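Local coordinates for CopN (Chlamydia pneumoniae, PDB 4NRH), which probably acts as a gatekeeper of type III secretion, working with its bound chaperone Scc3 to direct the secretion of translocator proteins, at residues 200-205 against 231-236; 238-243 against 284-289; 249-254 against 260-265; 264-269 against 292-297. All blocks are in the same frame, centred on the assembly; numbering follows the deposited sequence.

Overall arrangement
All four interactions lie in the third helical domain of the chain. Interactions 3 and 4 are the closest pair, with centres about 9 Å apart. They share G264 and V265 on helix 259-272, and V251 packs on L266 and F269. Interaction 1 sits about 13 Å from each of them, centre to centre. It reaches interaction 3 through S232, whose OG is probably hydrogen-bonded to E250 OE2, and interaction 4 through I236 on F269. Interaction 2 lies at the edge of this core. Its centre is about 13 Å from that of interaction 4, with which it shares helix 284-301, a helix that also touches the chain of Chaperone SycD.

Interaction 1: 200-205 against 231-236; sequences DYFESR and ESYHKI
F202 and Y233 carry this contact, as an offset edge-to-face aromatic pair. The ring centroids of F202 and Y233 are 5.1 Å apart and the planes stand at 77°. F202 gives the edge. F202 CZ lies over one face of the Y233 ring, offset toward the rim, and is 3.5 Å from Y233 CG. With its CG anti to the backbone N (chi1 -179°), Y233 turns a ring face to this edge.

The other contacts are apolar. F202 CE2 lies 3.5 Å from Y233 CD2, and the same edge also meets the CB of Y233. Within its own helix, F202 has the CD2 side of Y201 over one ring face. The backbones stay well apart, with 9.6 Å between F202 CA and Y233 CA, so the two rings bridge the gap between the helices.

Polar bonds lie around the pair. Y233 OH is hydrogen-bonded to T276 OG1, which gives the hydroxyl at the far end of the ring a partner. H234 NE2 is hydrogen-bonded to S198 OG and ties the same two helices together. A272 of helix 259-272 also touches Y233. The arrangement is a buried aromatic contact between helices 179-215 and 226-237, within the all-helical third domain of this YopN/LcrE/InvE/MxiC-type regulator.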
loop_
_atom_site.group_PDB
_atom_site.type_symbol
_atom_site.label_atom_id
_atom_site.label_comp_id
_atom_site.label_asym_id
_atom_site.label_seq_id
_atom_site.Cartn_x
_atom_site.Cartn_y
_atom_site.Cartn_z
ATOM N N ASP A 200 -8.579 11.254 -5.128
ATOM C CA ASP A 200 -8.468 11.304 -6.581
ATOM C C ASP A 200 -9.777 10.882 -7.237
ATOM O O ASP A 200 -10.226 11.498 -8.205
ATOM C CB ASP A 200 -7.322 10.413 -7.066
ATOM C CG ASP A 200 -7.228 10.353 -8.581
ATOM O OD1 ASP A 200 -7.938 9.525 -9.192
ATOM O OD2 ASP A 200 -6.444 11.133 -9.161
ATOM N N TYR A 201 -10.382 9.826 -6.704
ATOM C CA TYR A 201 -11.635 9.310 -7.238
ATOM C C TYR A 201 -12.771 10.317 -7.088
ATOM O O TYR A 201 -13.469 10.622 -8.053
ATOM C CB TYR A 201 -12.009 7.996 -6.546
ATOM C CG TYR A 201 -13.320 7.408 -7.016
ATOM C CD1 TYR A 201 -13.441 6.870 -8.290
ATOM C CD2 TYR A 201 -14.436 7.394 -6.189
ATOM C CE1 TYR A 201 -14.635 6.333 -8.727
ATOM C CE2 TYR A 201 -15.635 6.856 -6.618
ATOM C CZ TYR A 201 -15.728 6.328 -7.889
ATOM O OH TYR A 201 -16.915 5.792 -8.327
ATOM N N PHE A 202 -12.939 10.846 -5.882
ATOM C CA PHE A 202 -14.036 11.768 -5.602
ATOM C C PHE A 202 -13.862 13.127 -6.274
ATOM O O PHE A 202 -14.844 13.753 -6.664
ATOM C CB PHE A 202 -14.202 11.942 -4.091
ATOM C CG PHE A 202 -14.697 10.706 -3.395
ATOM C CD1 PHE A 202 -15.863 10.083 -3.812
ATOM C CD2 PHE A 202 -13.997 10.162 -2.334
ATOM C CE1 PHE A 202 -16.322 8.944 -3.179
ATOM C CE2 PHE A 202 -14.450 9.025 -1.698
ATOM C CZ PHE A 202 -15.614 8.414 -2.120
ATOM N N GLU A 203 -12.618 13.583 -6.409
ATOM C CA GLU A 203 -12.346 14.864 -7.060
ATOM C C GLU A 203 -12.885 14.876 -8.487
ATOM O O GLU A 203 -13.345 15.904 -8.981
ATOM C CB GLU A 203 -10.845 15.166 -7.066
ATOM C CG GLU A 203 -10.484 16.482 -7.743
ATOM C CD GLU A 203 -9.024 16.849 -7.570
ATOM O OE1 GLU A 203 -8.189 15.931 -7.434
ATOM O OE2 GLU A 203 -8.711 18.059 -7.577
ATOM N N SER A 204 -12.817 13.725 -9.144
ATOM C CA SER A 204 -13.332 13.579 -10.499
ATOM C C SER A 204 -14.848 13.377 -10.529
ATOM O O SER A 204 -15.550 14.016 -11.312
ATOM C CB SER A 204 -12.637 12.410 -11.201
ATOM O OG SER A 204 -13.415 11.925 -12.280
ATOM N N ARG A 205 -15.346 12.486 -9.676
ATOM C CA ARG A 205 -16.738 12.047 -9.752
ATOM C C ARG A 205 -17.747 12.998 -9.101
ATOM O O ARG A 205 -18.867 13.140 -9.591
ATOM C CB ARG A 205 -16.882 10.659 -9.123
ATOM C CG ARG A 205 -15.916 9.612 -9.660
ATOM C CD ARG A 205 -16.046 9.423 -11.160
ATOM N NE ARG A 205 -17.433 9.243 -11.578
ATOM C CZ ARG A 205 -17.831 9.212 -12.845
ATOM N NH1 ARG A 205 -16.944 9.340 -13.823
ATOM N NH2 ARG A 205 -19.114 9.045 -13.135
ATOM N N GLU A 231 -13.740 12.408 3.162
ATOM C CA GLU A 231 -13.619 12.230 4.606
ATOM C C GLU A 231 -14.769 11.394 5.160
ATOM O O GLU A 231 -14.583 10.616 6.093
ATOM C CB GLU A 231 -13.554 13.587 5.312
ATOM C CG GLU A 231 -12.234 14.319 5.110
ATOM C CD GLU A 231 -12.291 15.770 5.549
ATOM O OE1 GLU A 231 -13.406 16.285 5.772
ATOM O OE2 GLU A 231 -11.217 16.397 5.670
ATOM N N SER A 232 -15.955 11.561 4.583
ATOM C CA SER A 232 -17.116 10.770 4.984
ATOM C C SER A 232 -16.911 9.312 4.590
ATOM O O SER A 232 -17.210 8.402 5.363
ATOM C CB SER A 232 -18.396 11.318 4.348
ATOM O OG SER A 232 -18.797 12.530 4.963
ATOM N N TYR A 233 -16.403 9.110 3.379
ATOM C CA TYR A 233 -16.085 7.783 2.859
ATOM C C TYR A 233 -15.131 7.042 3.792
ATOM O O TYR A 233 -15.337 5.870 4.106
ATOM C CB TYR A 233 -15.484 7.905 1.456
ATOM C CG TYR A 233 -15.134 6.594 0.787
ATOM C CD1 TYR A 233 -16.107 5.636 0.532
ATOM C CD2 TYR A 233 -13.833 6.330 0.380
ATOM C CE1 TYR A 233 -15.788 4.441 -0.091
ATOM C CE2 TYR A 233 -13.504 5.144 -0.245
ATOM C CZ TYR A 233 -14.484 4.201 -0.478
ATOM O OH TYR A 233 -14.155 3.017 -1.098
ATOM N N HIS A 234 -14.086 7.736 4.229
ATOM C CA HIS A 234 -13.091 7.153 5.124
ATOM C C HIS A 234 -13.653 6.942 6.526
ATOM O O HIS A 234 -13.283 5.990 7.211
ATOM C CB HIS A 234 -11.848 8.039 5.179
ATOM C CG HIS A 234 -11.085 8.082 3.894
ATOM N ND1 HIS A 234 -10.421 9.208 3.458
ATOM C CD2 HIS A 234 -10.879 7.134 2.949
ATOM C CE1 HIS A 234 -9.842 8.953 2.299
ATOM N NE2 HIS A 234 -10.103 7.701 1.969
ATOM N N LYS A 235 -14.541 7.836 6.946
ATOM C CA LYS A 235 -15.220 7.701 8.230
ATOM C C LYS A 235 -16.070 6.438 8.246
ATOM O O LYS A 235 -16.114 5.712 9.239
ATOM C CB LYS A 235 -16.094 8.926 8.511
ATOM C CG LYS A 235 -16.716 8.947 9.897
ATOM C CD LYS A 235 -17.392 10.279 10.176
ATOM C CE LYS A 235 -18.129 10.262 11.506
ATOM N NZ LYS A 235 -18.838 11.548 11.762
ATOM N N ILE A 236 -16.743 6.186 7.129
ATOM C CA ILE A 236 -17.586 5.007 6.979
ATOM C C ILE A 236 -16.745 3.732 6.880
ATOM O O ILE A 236 -17.076 2.715 7.492
ATOM C CB ILE A 236 -18.498 5.140 5.744
ATOM C CG1 ILE A 236 -19.507 6.270 5.955
ATOM C CG2 ILE A 236 -19.231 3.850 5.477
ATOM C CD1 ILE A 236 -20.467 6.455 4.801
#

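Interaction 2: 238-243 against 284-289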
loop_
_atom_site.group_PDB
_atom_site.type_symbol
_atom_site.label_atom_id
_atom_site.label_comp_id
_atom_site.label_asym_id
_atom_site.label_seq_id
_atom_site.Cartn_x
_atom_site.Cartn_y
_atom_site.Cartn_z
ATOM N N ASN A 238 -13.751 3.322 8.094
ATOM C CA ASN A 238 -13.097 3.123 9.382
ATOM C C ASN A 238 -14.081 2.752 10.489
ATOM O O ASN A 238 -13.697 2.613 11.652
ATOM C CB ASN A 238 -12.311 4.375 9.778
ATOM C CG ASN A 238 -10.968 4.465 9.076
ATOM O OD1 ASN A 238 -9.944 4.046 9.615
ATOM N ND2 ASN A 238 -10.968 5.011 7.866
ATOM N N ASP A 239 -15.349 2.591 10.124
ATOM C CA ASP A 239 -16.353 2.083 11.052
ATOM C C ASP A 239 -16.359 0.559 10.960
ATOM O O ASP A 239 -16.781 -0.012 9.955
ATOM C CB ASP A 239 -17.734 2.661 10.729
ATOM C CG ASP A 239 -18.780 2.322 11.781
ATOM O OD1 ASP A 239 -18.533 1.442 12.631
ATOM O OD2 ASP A 239 -19.860 2.948 11.756
ATOM N N LYS A 240 -15.886 -0.092 12.018
ATOM C CA LYS A 240 -15.669 -1.536 11.993
ATOM C C LYS A 240 -16.961 -2.344 12.130
ATOM O O LYS A 240 -16.958 -3.560 11.943
ATOM C CB LYS A 240 -14.690 -1.926 13.102
ATOM C CG LYS A 240 -13.415 -1.092 13.116
ATOM C CD LYS A 240 -12.693 -1.149 11.780
ATOM C CE LYS A 240 -11.306 -0.534 11.871
ATOM N NZ LYS A 240 -11.349 0.896 12.283
ATOM N N PHE A 241 -18.060 -1.670 12.454
ATOM C CA PHE A 241 -19.374 -2.313 12.502
ATOM C C PHE A 241 -20.416 -1.508 11.731
ATOM O O PHE A 241 -21.292 -0.889 12.332
ATOM C CB PHE A 241 -19.838 -2.517 13.946
ATOM C CG PHE A 241 -18.884 -3.313 14.786
ATOM C CD1 PHE A 241 -18.730 -4.673 14.574
ATOM C CD2 PHE A 241 -18.152 -2.710 15.794
ATOM C CE1 PHE A 241 -17.857 -5.416 15.345
ATOM C CE2 PHE A 241 -17.278 -3.448 16.569
ATOM C CZ PHE A 241 -17.129 -4.803 16.344
ATOM N N PRO A 242 -20.323 -1.518 10.392
ATOM C CA PRO A 242 -21.216 -0.707 9.558
ATOM C C PRO A 242 -22.667 -1.182 9.586
ATOM O O PRO A 242 -22.932 -2.384 9.566
ATOM C CB PRO A 242 -20.626 -0.874 8.155
ATOM C CG PRO A 242 -19.953 -2.202 8.197
ATOM C CD PRO A 242 -19.387 -2.316 9.582
ATOM N N THR A 243 -23.593 -0.229 9.630
ATOM C CA THR A 243 -25.013 -0.518 9.474
ATOM C C THR A 243 -25.594 0.384 8.393
ATOM O O THR A 243 -25.024 1.429 8.079
ATOM C CB THR A 243 -25.797 -0.317 10.786
ATOM O OG1 THR A 243 -25.767 1.067 11.158
ATOM C CG2 THR A 243 -25.201 -1.156 11.908
ATOM N N ALA A 284 -11.234 -8.299 4.334
ATOM C CA ALA A 284 -12.175 -8.601 3.261
ATOM C C ALA A 284 -13.612 -8.625 3.768
ATOM O O ALA A 284 -14.542 -8.260 3.048
ATOM C CB ALA A 284 -11.825 -9.929 2.608
ATOM N N ASP A 285 -13.783 -9.062 5.012
ATOM C CA ASP A 285 -15.103 -9.177 5.623
ATOM C C ASP A 285 -15.836 -7.838 5.713
ATOM O O ASP A 285 -17.020 -7.752 5.387
ATOM C CB ASP A 285 -14.975 -9.796 7.017
ATOM C CG ASP A 285 -16.308 -9.912 7.730
ATOM O OD1 ASP A 285 -17.322 -10.190 7.055
ATOM O OD2 ASP A 285 -16.340 -9.735 8.966
ATOM N N LYS A 286 -15.132 -6.798 6.150
ATOM C CA LYS A 286 -15.741 -5.483 6.333
ATOM C C LYS A 286 -16.035 -4.787 5.011
ATOM O O LYS A 286 -17.069 -4.133 4.873
ATOM C CB LYS A 286 -14.851 -4.595 7.199
ATOM C CG LYS A 286 -14.925 -4.919 8.675
ATOM C CD LYS A 286 -13.902 -4.125 9.455
ATOM C CE LYS A 286 -13.451 -4.905 10.665
ATOM N NZ LYS A 286 -12.292 -4.271 11.344
ATOM N N ARG A 287 -15.123 -4.915 4.052
ATOM C CA ARG A 287 -15.356 -4.398 2.707
ATOM C C ARG A 287 -16.642 -4.983 2.138
ATOM O O ARG A 287 -17.494 -4.256 1.626
ATOM C CB ARG A 287 -14.179 -4.720 1.785
ATOM C CG ARG A 287 -14.464 -4.419 0.323
ATOM C CD ARG A 287 -13.228 -4.583 -0.543
ATOM N NE ARG A 287 -13.484 -4.166 -1.918
ATOM C CZ ARG A 287 -13.915 -4.981 -2.874
ATOM N NH1 ARG A 287 -14.144 -6.258 -2.603
ATOM N NH2 ARG A 287 -14.122 -4.519 -4.101
ATOM N N GLN A 288 -16.768 -6.303 2.227
ATOM C CA GLN A 288 -17.970 -6.997 1.780
ATOM C C GLN A 288 -19.203 -6.531 2.552
ATOM O O GLN A 288 -20.249 -6.256 1.963
ATOM C CB GLN A 288 -17.799 -8.509 1.931
ATOM C CG GLN A 288 -19.060 -9.307 1.660
ATOM C CD GLN A 288 -18.805 -10.800 1.610
ATOM O OE1 GLN A 288 -18.686 -11.387 0.535
ATOM N NE2 GLN A 288 -18.715 -11.423 2.779
ATOM N N GLN A 289 -19.068 -6.442 3.873
ATOM C CA GLN A 289 -20.168 -6.008 4.729
ATOM C C GLN A 289 -20.570 -4.563 4.453
ATOM O O GLN A 289 -21.749 -4.218 4.519
ATOM C CB GLN A 289 -19.795 -6.173 6.205
ATOM C CG GLN A 289 -20.947 -5.909 7.163
ATOM C CD GLN A 289 -20.634 -6.327 8.586
ATOM O OE1 GLN A 289 -19.471 -6.488 8.956
ATOM N NE2 GLN A 289 -21.674 -6.504 9.393
#
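This contact sets the loop between helices 226-237 and 244-255 against the first turns of helix 284-301. K240 meets K286, and P242 meets Q289. The loop contains an Asx turn: D239 OD1 accepts from F241 N at 3.2 Å, and the N-H comes from above the carboxylate plane.

The two lysines touch through their carbon chains. K286 is extended beyond CG and comes in at a slant to K240. K286 NZ lies 3.2 Å from K240 CD, and the CD and CE of K286 lie near K240 O. K240 is bent at chi2 (-56°) and chi4 (-60°), which turns its ammonium back onto its own loop. There K240 NZ gives a 3.0 Å hydrogen bond to N238 O, reaching it from above the carbonyl plane. K240 NZ and K286 NZ stay 5.3 Å apart. Their like charges would probably disfavour a closer approach.

P242 is the buried member. P242 CG packs 4.0 Å from Q289 CG, and the two side chains cross at about a right angle. CG of Q289 is turned opposite the backbone N (chi1 -173°), and the chain runs on extended past the proline.

K246 forms a salt bridge with D239, and T243 caps the start of helix 244-255 through K246 N. P242 also packs on L290 and M293 of helix 284-301. That helix turns Q288 to the chain of Chaperone SycD, where it is hydrogen-bonded to D41 and V39 of that chain. The loop thus lies between helices 226-237 and 244-255 at its ends and helix 284-301 at its side.

Interaction 3: 249-254 against 260-265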
loop_
_atom_site.group_PDB
_atom_site.type_symbol
_atom_site.label_atom_id
_atom_site.label_comp_id
_atom_site.label_asym_id
_atom_site.label_seq_id
_atom_site.Cartn_x
_atom_site.Cartn_y
_atom_site.Cartn_z
ATOM N N ARG A 249 -27.291 7.947 7.471
ATOM C CA ARG A 249 -27.202 9.159 8.277
ATOM C C ARG A 249 -25.994 10.003 7.886
ATOM O O ARG A 249 -26.075 11.229 7.826
ATOM C CB ARG A 249 -27.128 8.812 9.765
ATOM C CG ARG A 249 -27.247 10.017 10.684
ATOM C CD ARG A 249 -27.184 9.612 12.148
ATOM N NE ARG A 249 -25.872 9.078 12.505
ATOM C CZ ARG A 249 -25.470 8.849 13.751
ATOM N NH1 ARG A 249 -26.280 9.108 14.769
ATOM N NH2 ARG A 249 -24.258 8.362 13.980
ATOM N N GLU A 250 -24.874 9.335 7.627
ATOM C CA GLU A 250 -23.642 10.014 7.242
ATOM C C GLU A 250 -23.812 10.735 5.908
ATOM O O GLU A 250 -23.344 11.860 5.733
ATOM C CB GLU A 250 -22.483 9.018 7.161
ATOM C CG GLU A 250 -21.160 9.629 6.723
ATOM C CD GLU A 250 -20.637 10.661 7.705
ATOM O OE1 GLU A 250 -20.952 10.554 8.910
ATOM O OE2 GLU A 250 -19.911 11.581 7.272
ATOM N N VAL A 251 -24.486 10.075 4.971
ATOM C CA VAL A 251 -24.754 10.655 3.661
ATOM C C VAL A 251 -25.706 11.847 3.765
ATOM O O VAL A 251 -25.506 12.869 3.107
ATOM C CB VAL A 251 -25.343 9.603 2.697
ATOM C CG1 VAL A 251 -25.848 10.259 1.421
ATOM C CG2 VAL A 251 -24.303 8.543 2.375
ATOM N N ARG A 252 -26.730 11.718 4.604
ATOM C CA ARG A 252 -27.691 12.797 4.815
ATOM C C ARG A 252 -27.051 14.024 5.461
ATOM O O ARG A 252 -27.385 15.157 5.117
ATOM C CB ARG A 252 -28.867 12.309 5.662
ATOM C CG ARG A 252 -29.793 11.363 4.918
ATOM C CD ARG A 252 -30.997 10.973 5.755
ATOM N NE ARG A 252 -31.862 10.033 5.047
ATOM C CZ ARG A 252 -32.743 10.385 4.116
ATOM N NH1 ARG A 252 -32.881 11.659 3.778
ATOM N NH2 ARG A 252 -33.487 9.462 3.523
ATOM N N ASN A 253 -26.140 13.797 6.402
ATOM C CA ASN A 253 -25.381 14.892 7.000
ATOM C C ASN A 253 -24.491 15.568 5.964
ATOM O O ASN A 253 -24.142 16.741 6.092
ATOM C CB ASN A 253 -24.528 14.387 8.166
ATOM C CG ASN A 253 -25.361 13.920 9.341
ATOM O OD1 ASN A 253 -26.538 14.264 9.458
ATOM N ND2 ASN A 253 -24.754 13.133 10.223
ATOM N N LEU A 254 -24.128 14.808 4.937
ATOM C CA LEU A 254 -23.209 15.275 3.906
ATOM C C LEU A 254 -23.890 16.134 2.837
ATOM O O LEU A 254 -23.383 17.195 2.474
ATOM C CB LEU A 254 -22.517 14.076 3.254
ATOM C CG LEU A 254 -21.421 14.354 2.227
ATOM C CD1 LEU A 254 -20.299 15.161 2.863
ATOM C CD2 LEU A 254 -20.889 13.053 1.648
ATOM N N ASP A 260 -32.785 11.864 -4.405
ATOM C CA ASP A 260 -31.884 11.670 -5.536
ATOM C C ASP A 260 -30.450 12.027 -5.159
ATOM O O ASP A 260 -29.498 11.428 -5.659
ATOM C CB ASP A 260 -32.335 12.502 -6.737
ATOM C CG ASP A 260 -33.710 12.108 -7.237
ATOM O OD1 ASP A 260 -33.833 11.022 -7.843
ATOM O OD2 ASP A 260 -34.667 12.882 -7.028
ATOM N N SER A 261 -30.306 13.006 -4.273
ATOM C CA SER A 261 -28.995 13.427 -3.795
ATOM C C SER A 261 -28.370 12.340 -2.929
ATOM O O SER A 261 -27.209 11.976 -3.114
ATOM C CB SER A 261 -29.101 14.736 -3.011
ATOM O OG SER A 261 -29.574 15.786 -3.836
ATOM N N VAL A 262 -29.149 11.836 -1.976
ATOM C CA VAL A 262 -28.701 10.779 -1.078
ATOM C C VAL A 262 -28.343 9.519 -1.863
ATOM O O VAL A 262 -27.284 8.925 -1.653
ATOM C CB VAL A 262 -29.777 10.442 -0.028
ATOM C CG1 VAL A 262 -29.384 9.205 0.767
ATOM C CG2 VAL A 262 -29.999 11.625 0.897
ATOM N N THR A 263 -29.234 9.123 -2.766
ATOM C CA THR A 263 -29.011 7.975 -3.640
ATOM C C THR A 263 -27.735 8.132 -4.464
ATOM O O THR A 263 -26.953 7.190 -4.598
ATOM C CB THR A 263 -30.207 7.761 -4.593
ATOM O OG1 THR A 263 -31.382 7.464 -3.828
ATOM C CG2 THR A 263 -29.934 6.615 -5.558
ATOM N N GLY A 264 -27.530 9.329 -5.008
ATOM C CA GLY A 264 -26.363 9.613 -5.824
ATOM C C GLY A 264 -25.056 9.414 -5.079
ATOM O O GLY A 264 -24.106 8.840 -5.617
ATOM N N VAL A 265 -25.007 9.892 -3.840
ATOM C CA VAL A 265 -23.816 9.750 -3.009
ATOM C C VAL A 265 -23.587 8.288 -2.631
ATOM O O VAL A 265 -22.456 7.801 -2.653
ATOM C CB VAL A 265 -23.919 10.603 -1.729
ATOM C CG1 VAL A 265 -22.744 10.326 -0.804
ATOM C CG2 VAL A 265 -23.977 12.080 -2.084
#
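V251 is the main bump of this contact. Its CG1 enters the hollow between V262 and V265, which are one helical turn apart. There V251 CG1 lies 3.6 Å from V262 O, so the methyl rests on a carbonyl oxygen. It rests on carbon as well, with V251 CG1 3.7 Å from both V262 CG1 and V265 CB. This branch of V251 is anti to the backbone N (chi1 170°), which aims it across the gap. The other branch brings V251 CG2 to 4.0 Å from V265 CG1, and the two valines lie alongside each other, pointing opposite ways.

Two further contacts fill the sides of this hollow. On the V262 side, R252 lays its extended chain over the valine. R252 CG is 4.0 Å from V262 CG2, and the same methyl sits over one face of the guanidinium, toward its rim. The guanidinium is held by E248, with a salt bridge from R252 NE to E248 OE2. On the V265 side, L254 CD2 meets V265 CG1 at 4.1 Å.

The axes of the two short segments come within 9.4 Å of each other, with 119° between their N-to-C directions. V251 CA and V262 CA are only 6.2 Å apart, so the backbones are close where the bump enters.

The contact closes the short turn between helices 244-255 and 259-272. I255 adds to the packing on V265. L254 continues onto V229 and S232 of helix 226-237, and V262 reaches V301 of helix 284-301. The pair of helices is thus flanked by helices 226-237 and 284-301.

Interaction 4: 264-269 against 292-297; sequences GVLNLF and AMIANA
L266 and I294 make the tight part of this contact. I294 CG2 lies 3.4 Å from L266 O, so a methyl rests on the backbone of the facing helix. CG2 reaches it because it is anti to the I294 backbone N, while CG1 (chi1 -65°) takes the position beside that N. That second branch ends at I294 CD1, 4.0 Å from F269 CB. I294 thus spans one turn of the facing helix, from L266 to F269. The CA atoms of L266 and I294 are 6.4 Å apart.

One turn further along, L266 CD2 meets A297 CB at 4.0 Å. The other methyl, CD1, lies near the carbonyl of A297. The small alanine lets the forked end of the leucine lie close to the helix backbone.

The looser side has no such interlocking. N267 and A295 start away from the facing segment at CB and are partly exposed, although the N267 amide turns partly back. N296 is exposed. A292, also partly exposed, packs on I44 of the chain of Chaperone SycD.

The segments run nearly antiparallel, with axes 9.7 Å apart and 161° between their directions. L266 also touches V247 and V251 of helix 244-255. The F269 ring leads away toward V229, S232 and I236 of helix 226-237. L268 packs on Y201 and F202 of helix 179-215. Helix 259-272 therefore packs on helices 179-215, 226-237, 244-255 and 284-301, while N267 keeps some exposure.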
loop_
_atom_site.group_PDB
_atom_site.type_symbol
_atom_site.label_atom_id
_atom_site.label_comp_id
_atom_site.label_asym_id
_atom_site.label_seq_id
_atom_site.Cartn_x
_atom_site.Cartn_y
_atom_site.Cartn_z
ATOM N N GLY A 264 -27.530 9.329 -5.008
ATOM C CA GLY A 264 -26.363 9.613 -5.824
ATOM C C GLY A 264 -25.056 9.414 -5.079
ATOM O O GLY A 264 -24.106 8.840 -5.617
ATOM N N VAL A 265 -25.007 9.892 -3.840
ATOM C CA VAL A 265 -23.816 9.750 -3.009
ATOM C C VAL A 265 -23.587 8.288 -2.631
ATOM O O VAL A 265 -22.456 7.801 -2.653
ATOM C CB VAL A 265 -23.919 10.603 -1.729
ATOM C CG1 VAL A 265 -22.744 10.326 -0.804
ATOM C CG2 VAL A 265 -23.977 12.080 -2.084
ATOM N N LEU A 266 -24.670 7.593 -2.292
ATOM C CA LEU A 266 -24.599 6.179 -1.933
ATOM C C LEU A 266 -24.057 5.342 -3.086
ATOM O O LEU A 266 -23.215 4.467 -2.888
ATOM C CB LEU A 266 -25.974 5.661 -1.511
ATOM C CG LEU A 266 -26.483 6.083 -0.133
ATOM C CD1 LEU A 266 -27.956 5.738 0.021
ATOM C CD2 LEU A 266 -25.660 5.422 0.959
ATOM N N ASN A 267 -24.551 5.612 -4.291
ATOM C CA ASN A 267 -24.059 4.936 -5.486
ATOM C C ASN A 267 -22.589 5.252 -5.724
ATOM O O ASN A 267 -21.825 4.407 -6.192
ATOM C CB ASN A 267 -24.885 5.333 -6.709
ATOM C CG ASN A 267 -26.244 4.663 -6.738
ATOM O OD1 ASN A 267 -26.408 3.546 -6.247
ATOM N ND2 ASN A 267 -27.226 5.343 -7.315
ATOM N N LEU A 268 -22.203 6.483 -5.403
ATOM C CA LEU A 268 -20.818 6.914 -5.534
ATOM C C LEU A 268 -19.926 6.160 -4.551
ATOM O O LEU A 268 -18.832 5.719 -4.905
ATOM C CB LEU A 268 -20.708 8.423 -5.312
ATOM C CG LEU A 268 -19.355 9.038 -5.653
ATOM C CD1 LEU A 268 -18.991 8.687 -7.082
ATOM C CD2 LEU A 268 -19.388 10.545 -5.458
ATOM N N PHE A 269 -20.395 6.026 -3.314
ATOM C CA PHE A 269 -19.679 5.268 -2.293
ATOM C C PHE A 269 -19.522 3.803 -2.685
ATOM O O PHE A 269 -18.454 3.217 -2.505
ATOM C CB PHE A 269 -20.394 5.371 -0.943
ATOM C CG PHE A 269 -20.128 6.656 -0.210
ATOM C CD1 PHE A 269 -19.208 7.570 -0.694
ATOM C CD2 PHE A 269 -20.796 6.945 0.969
ATOM C CE1 PHE A 269 -18.961 8.751 -0.019
ATOM C CE2 PHE A 269 -20.554 8.124 1.649
ATOM C CZ PHE A 269 -19.634 9.029 1.153
ATOM N N ALA A 292 -22.662 -4.428 1.373
ATOM C CA ALA A 292 -24.007 -4.857 1.735
ATOM C C ALA A 292 -24.815 -3.727 2.367
ATOM O O ALA A 292 -25.978 -3.517 2.024
ATOM C CB ALA A 292 -23.942 -6.047 2.680
ATOM N N MET A 293 -24.193 -3.005 3.294
ATOM C CA MET A 293 -24.883 -1.954 4.035
ATOM C C MET A 293 -25.234 -0.762 3.148
ATOM O O MET A 293 -26.283 -0.142 3.321
ATOM C CB MET A 293 -24.035 -1.491 5.222
ATOM C CG MET A 293 -23.830 -2.557 6.289
ATOM S SD MET A 293 -25.371 -3.323 6.831
ATOM C CE MET A 293 -25.212 -4.963 6.124
ATOM N N ILE A 294 -24.356 -0.441 2.201
ATOM C CA ILE A 294 -24.639 0.614 1.234
ATOM C C ILE A 294 -25.798 0.192 0.338
ATOM O O ILE A 294 -26.692 0.987 0.045
ATOM C CB ILE A 294 -23.405 0.951 0.372
ATOM C CG1 ILE A 294 -22.293 1.541 1.242
ATOM C CG2 ILE A 294 -23.769 1.933 -0.732
ATOM C CD1 ILE A 294 -20.987 1.740 0.509
ATOM N N ALA A 295 -25.775 -1.068 -0.089
ATOM C CA ALA A 295 -26.864 -1.640 -0.875
ATOM C C ALA A 295 -28.176 -1.591 -0.099
ATOM O O ALA A 295 -29.229 -1.279 -0.657
ATOM C CB ALA A 295 -26.535 -3.069 -1.277
ATOM N N ASN A 296 -28.104 -1.904 1.192
ATOM C CA ASN A 296 -29.272 -1.854 2.062
ATOM C C ASN A 296 -29.768 -0.425 2.251
ATOM O O ASN A 296 -30.974 -0.178 2.291
ATOM C CB ASN A 296 -28.955 -2.479 3.422
ATOM C CG ASN A 296 -28.802 -3.984 3.350
ATOM O OD1 ASN A 296 -28.891 -4.578 2.274
ATOM N ND2 ASN A 296 -28.577 -4.612 4.498
ATOM N N ALA A 297 -28.831 0.509 2.373
ATOM C CA ALA A 297 -29.166 1.918 2.542
ATOM C C ALA A 297 -29.889 2.461 1.316
ATOM O O ALA A 297 -30.850 3.219 1.438
ATOM C CB ALA A 297 -27.910 2.732 2.821
#